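Local coordinates for carbohydrate binding module (Escherichia coli, PDB 2XFD), which binds carbohydrate through a calcium ion, here holding cellobiose, and probably targets xylan and related plant polysaccharides as a family 60 module, at residues D61-Y66 and S97-C102. Residues are numbered along the deposited sequence; the frame is centred on the assembly and turned at random.
Sequences DVQVDY and SEWLHC. With CA (calcium ion), chain D; CA (calcium ion), chain C; BGC (beta-D-glucopyranose), chain B; BGC (beta-D-glucopyranose), chain E.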
ATOM      1  N   ASP A  61     -11.291   2.408  -3.624  1.00  6.41           N
ATOM      2  CA  ASP A  61     -10.664   1.901  -2.400  1.00  5.96           C
ATOM      3  C   ASP A  61      -9.582   0.902  -2.835  1.00  5.14           C
ATOM      4  O   ASP A  61      -9.674   0.320  -3.923  1.00  5.80           O
ATOM      5  CB  ASP A  61     -11.695   1.141  -1.517  1.00  6.98           C
ATOM      6  CG  ASP A  61     -12.785   1.995  -0.964  1.00  8.66           C
ATOM      7  OD1 ASP A  61     -13.968   1.544  -1.069  1.00 13.22           O
ATOM      8  OD2 ASP A  61     -12.493   3.048  -0.387  1.00  9.33           O
ATOM      9  N   VAL A  62      -8.589   0.685  -1.963  1.00  5.23           N
ATOM     10  CA  VAL A  62      -7.479  -0.231  -2.258  1.00  4.90           C
ATOM     11  C   VAL A  62      -7.411  -1.319  -1.205  1.00  4.39           C
ATOM     12  O   VAL A  62      -7.553  -1.055   0.004  1.00  5.17           O
ATOM     13  CB  VAL A  62      -6.174   0.546  -2.322  1.00  4.67           C
ATOM     14  CG1 VAL A  62      -4.966  -0.387  -2.399  1.00  5.55           C
ATOM     15  CG2 VAL A  62      -6.185   1.530  -3.522  1.00  5.58           C
ATOM     16  N   GLN A  63      -7.159  -2.540  -1.648  1.00  4.03           N
ATOM     17  CA  GLN A  63      -6.869  -3.683  -0.766  1.00  4.41           C
ATOM     18  C   GLN A  63      -5.443  -4.143  -1.116  1.00  3.79           C
ATOM     19  O   GLN A  63      -5.204  -4.592  -2.223  1.00  4.49           O
ATOM     20  CB  GLN A  63      -7.883  -4.790  -0.922  1.00  4.52           C
ATOM     21  CG  GLN A  63      -7.734  -5.906   0.086  1.00  5.05           C
ATOM     22  CD  GLN A  63      -8.597  -7.112  -0.175  1.00  6.37           C
ATOM     23  OE1 GLN A  63      -9.254  -7.251  -1.198  1.00  7.01           O
ATOM     24  NE2 GLN A  63      -8.654  -7.971   0.756  1.00 11.72           N
ATOM     25  N   VAL A  64      -4.540  -4.053  -0.141  1.00  4.34           N
ATOM     26  CA  VAL A  64      -3.161  -4.530  -0.265  1.00  3.97           C
ATOM     27  C   VAL A  64      -3.055  -5.822   0.475  1.00  3.94           C
ATOM     28  O   VAL A  64      -3.268  -5.885   1.667  1.00  5.35           O
ATOM     29  CB  VAL A  64      -2.160  -3.459   0.315  1.00  4.48           C
ATOM     30  CG1 VAL A  64      -0.736  -3.978   0.108  1.00  4.68           C
ATOM     31  CG2 VAL A  64      -2.363  -2.110  -0.256  1.00  6.04           C
ATOM     32  N   ASP A  65      -2.747  -6.884  -0.233  1.00  4.41           N
ATOM     33  CA  ASP A  65      -2.572  -8.174   0.416  1.00  4.87           C
ATOM     34  C   ASP A  65      -1.310  -8.202   1.273  1.00  4.35           C
ATOM     35  O   ASP A  65      -1.338  -8.517   2.488  1.00  4.45           O
ATOM     36  CB  ASP A  65      -2.589  -9.335  -0.597  1.00  5.04           C
ATOM     37  CG  ASP A  65      -2.748 -10.695   0.007  1.00  6.31           C
ATOM     38  OD1 ASP A  65      -2.703 -10.840   1.217  1.00  6.50           O
ATOM     39  OD2 ASP A  65      -2.917 -11.663  -0.782  1.00  8.56           O
ATOM     40  N   TYR A  66      -0.198  -7.877   0.664  1.00  3.92           N
ATOM     41  CA  TYR A  66       1.111  -7.988   1.233  1.00  3.65           C
ATOM     42  C   TYR A  66       2.093  -7.278   0.311  1.00  3.36           C
ATOM     43  O   TYR A  66       1.778  -6.961  -0.837  1.00  4.30           O
ATOM     44  CB  TYR A  66       1.549  -9.459   1.507  1.00  4.73           C
ATOM     45  CG  TYR A  66       1.541 -10.342   0.271  1.00  3.84           C
ATOM     46  CD1 TYR A  66       2.508 -10.274  -0.683  1.00  4.73           C
ATOM     47  CD2 TYR A  66       0.551 -11.287   0.101  1.00  6.20           C
ATOM     48  CE1 TYR A  66       2.524 -11.133  -1.777  1.00  5.22           C
ATOM     49  CE2 TYR A  66       0.540 -12.124  -0.980  1.00  7.14           C
ATOM     50  CZ  TYR A  66       1.529 -12.035  -1.923  1.00  7.13           C
ATOM     51  OH  TYR A  66       1.493 -12.884  -3.032  1.00  8.90           O
ATOM     52  N   SER A  97      -4.667  -3.547   8.886  1.00  6.47           N
ATOM     53  CA  SER A  97      -5.685  -3.781   7.856  1.00  6.25           C
ATOM     54  C   SER A  97      -5.000  -3.790   6.470  1.00  5.33           C
ATOM     55  O   SER A  97      -4.052  -3.062   6.223  1.00  5.97           O
ATOM     56  CB  SER A  97      -6.719  -2.683   7.874  1.00  7.06           C
ATOM     57  OG  SER A  97      -7.681  -2.860   6.858  1.00  8.20           O
ATOM     58  N   GLU A  98      -5.557  -4.623   5.591  1.00  5.22           N
ATOM     59  CA  GLU A  98      -5.255  -4.594   4.179  1.00  4.96           C
ATOM     60  C   GLU A  98      -5.779  -3.388   3.465  1.00  4.94           C
ATOM     61  O   GLU A  98      -5.378  -3.103   2.338  1.00  5.75           O
ATOM     62  CB  GLU A  98      -5.794  -5.851   3.509  1.00  5.40           C
ATOM     63  CG  GLU A  98      -5.120  -7.117   3.965  1.00  6.02           C
ATOM     64  CD  GLU A  98      -5.598  -8.376   3.284  1.00  6.68           C
ATOM     65  OE1 GLU A  98      -6.818  -8.438   2.972  1.00  9.49           O
ATOM     66  OE2 GLU A  98      -4.812  -9.311   3.087  1.00  7.57           O
ATOM     67  N   TRP A  99      -6.770  -2.678   4.042  1.00  4.97           N
ATOM     68  CA  TRP A  99      -7.528  -1.688   3.288  1.00  5.17           C
ATOM     69  C   TRP A  99      -6.989  -0.262   3.448  1.00  5.45           C
ATOM     70  O   TRP A  99      -6.686   0.180   4.539  1.00  6.72           O
ATOM     71  CB  TRP A  99      -8.985  -1.732   3.762  1.00  6.05           C
ATOM     72  CG  TRP A  99      -9.664  -2.964   3.253  1.00  6.21           C
ATOM     73  CD1 TRP A  99      -9.721  -4.177   3.849  1.00  8.66           C
ATOM     74  CD2 TRP A  99     -10.257  -3.131   1.963  1.00  6.53           C
ATOM     75  NE1 TRP A  99     -10.367  -5.094   3.070  1.00  9.98           N
ATOM     76  CE2 TRP A  99     -10.732  -4.469   1.890  1.00  9.05           C
ATOM     77  CE3 TRP A  99     -10.501  -2.273   0.867  1.00  6.55           C
ATOM     78  CZ2 TRP A  99     -11.398  -4.964   0.755  1.00  9.47           C
ATOM     79  CZ3 TRP A  99     -11.163  -2.789  -0.203  1.00  8.25           C
ATOM     80  CH2 TRP A  99     -11.610  -4.130  -0.229  1.00  8.60           C
ATOM     81  N   LEU A 100      -7.057   0.412   2.332  1.00  5.57           N
ATOM     82  CA  LEU A 100      -6.902   1.869   2.273  1.00  5.73           C
ATOM     83  C   LEU A 100      -8.179   2.396   1.665  1.00  6.03           C
ATOM     84  O   LEU A 100      -8.405   2.334   0.451  1.00  6.36           O
ATOM     85  CB  LEU A 100      -5.688   2.284   1.462  1.00  6.02           C
ATOM     86  CG  LEU A 100      -4.332   1.880   2.049  1.00  5.59           C
ATOM     87  CD1 LEU A 100      -3.231   1.963   1.024  1.00  7.30           C
ATOM     88  CD2 LEU A 100      -4.048   2.724   3.306  1.00  7.58           C
ATOM     89  N   HIS A 101      -9.056   2.929   2.511  1.00  7.21           N
ATOM     90  CA  HIS A 101     -10.343   3.542   2.068  1.00  7.91           C
ATOM     91  C   HIS A 101     -10.152   4.986   1.722  1.00  8.54           C
ATOM     92  O   HIS A 101     -10.749   5.529   0.767  1.00 10.19           O
ATOM     93  CB  HIS A 101     -11.390   3.369   3.148  1.00  9.53           C
ATOM     94  CG  HIS A 101     -11.672   1.954   3.490  1.00 10.39           C
ATOM     95  ND1 HIS A 101     -12.396   1.036   2.737  1.00 14.17           N
ATOM     96  CD2 HIS A 101     -11.311   1.313   4.611  1.00  7.43           C
ATOM     97  CE1 HIS A 101     -12.476  -0.102   3.426  1.00  9.43           C
ATOM     98  NE2 HIS A 101     -11.796   0.057   4.548  1.00 13.35           N
ATOM     99  N   CYS A 102      -9.389   5.672   2.524  1.00  9.69           N
ATOM    100  CA  CYS A 102      -9.045   7.082   2.344  1.00 10.36           C
ATOM    101  C   CYS A 102      -7.634   7.147   1.723  1.00  9.49           C
ATOM    102  O   CYS A 102      -6.861   6.203   1.858  1.00  9.45           O
ATOM    103  CB  CYS A 102      -9.033   7.814   3.685  1.00 10.63           C
ATOM    104  SG  CYS A 102     -10.457   7.515   4.710  1.00 14.78           S
TER
HETATM  105 CA    CA D1112      -2.733 -10.305   3.477  1.00  6.03          CA
HETATM  106 CA    CA C1111     -12.532   5.365  -0.727  1.00 10.15          CA
HETATM  107  C2  BGC B   2     -14.624   6.215   1.813  1.00 12.28           C
HETATM  108  C3  BGC B   2     -13.573   7.310   1.772  1.00 13.06           C
HETATM  109  C4  BGC B   2     -14.119   8.644   2.304  1.00 16.09           C
HETATM  110  C5  BGC B   2     -14.683   8.399   3.692  1.00 15.72           C
HETATM  111  C6  BGC B   2     -15.282   9.611   4.440  1.00 22.06           C
HETATM  112  C1  BGC B   2     -15.245   6.118   3.185  1.00 14.35           C
HETATM  113  O2  BGC B   2     -14.001   5.005   1.333  1.00 12.56           O
HETATM  114  O3  BGC B   2     -13.174   7.461   0.406  1.00 13.21           O
HETATM  115  O4  BGC B   2     -13.097   9.599   2.422  1.00 20.57           O
HETATM  116  O5  BGC B   2     -15.665   7.407   3.605  1.00 18.65           O
HETATM  117  O6  BGC B   2     -16.362  10.074   3.655  1.00 25.80           O
HETATM  118  C2  BGC E   1     -18.846   4.754   5.700  0.50 19.07           C
HETATM  119  C3  BGC E   1     -18.084   5.425   4.589  1.00 22.38           C
HETATM  120  C4  BGC E   1     -16.723   4.776   4.343  1.00 18.87           C
HETATM  121  C5  BGC E   1     -16.894   3.308   4.288  1.00 23.93           C
HETATM  122  C6  BGC E   1     -15.564   2.674   4.081  1.00 21.64           C
HETATM  123  C1  BGC E   1     -18.886   3.265   5.414  1.00 32.97           C
HETATM  124  O1  BGC E   1     -19.673   2.494   6.291  1.00 36.95           O
HETATM  125  O2  BGC E   1     -20.132   5.327   5.835  0.50 21.05           O
HETATM  126  O3  BGC E   1     -17.901   6.811   4.870  1.00 28.65           O
HETATM  127  O4  BGC E   1     -16.323   5.174   3.127  1.00 17.86           O
HETATM  128  O5  BGC E   1     -17.539   2.838   5.491  1.00 31.34           O
HETATM  129  O6  BGC E   1     -15.696   1.281   4.072  1.00 29.13           O
HETATM  130  O   HOH W   1     -14.569   5.814  -1.883  1.00 14.17           O
HETATM  131  O   HOH W   2      -3.540 -12.537   3.368  1.00 12.00           O
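A calcium ion that grips the bound sugar sits at one end of this antiparallel strand pair: Asp61 OD2 lies 2.3 Å from the calcium, the backbone O of His101 joins it, and the glucose of chain B adds O2 and O3, bridging protein and glycan through the ion. Asp56 OD1, the backbone O of Arg60 and a water complete the shell. The Asp61 carboxylate stands nearly upright to the His101 ring, 80° between planes, with OD2 at the ring's edge; O6 of the second glucose lies over one face. In the beta-sandwich of this module, Val62 and Leu100 form a hydrogen-bonded pair (Leu100 N to Val62 O, 2.8 Å), and just before strand 99-100 Val64 N donates to Glu98 O. Gln63, its CG anti to the backbone N (chi1 -173°), spreads over Trp99: CB stands 3.7 Å from the six-membered ring centroid, and the amide lies 13° from parallel. Replacing Trp99 with an alanine would probably open a gap beside Gln63 CB and CG, leaving only hydrogen bonds on its amide. Gln63 NE2 donates to Glu98 OE1 at 2.9 Å from above the carboxylate plane, while Gln63 OE1 is hydrogen-bonded to Arg10 NE. Glu98 OE2, Asp65 OD1 and Asp65 O bind the second calcium, with Gln75, Glu77 and water.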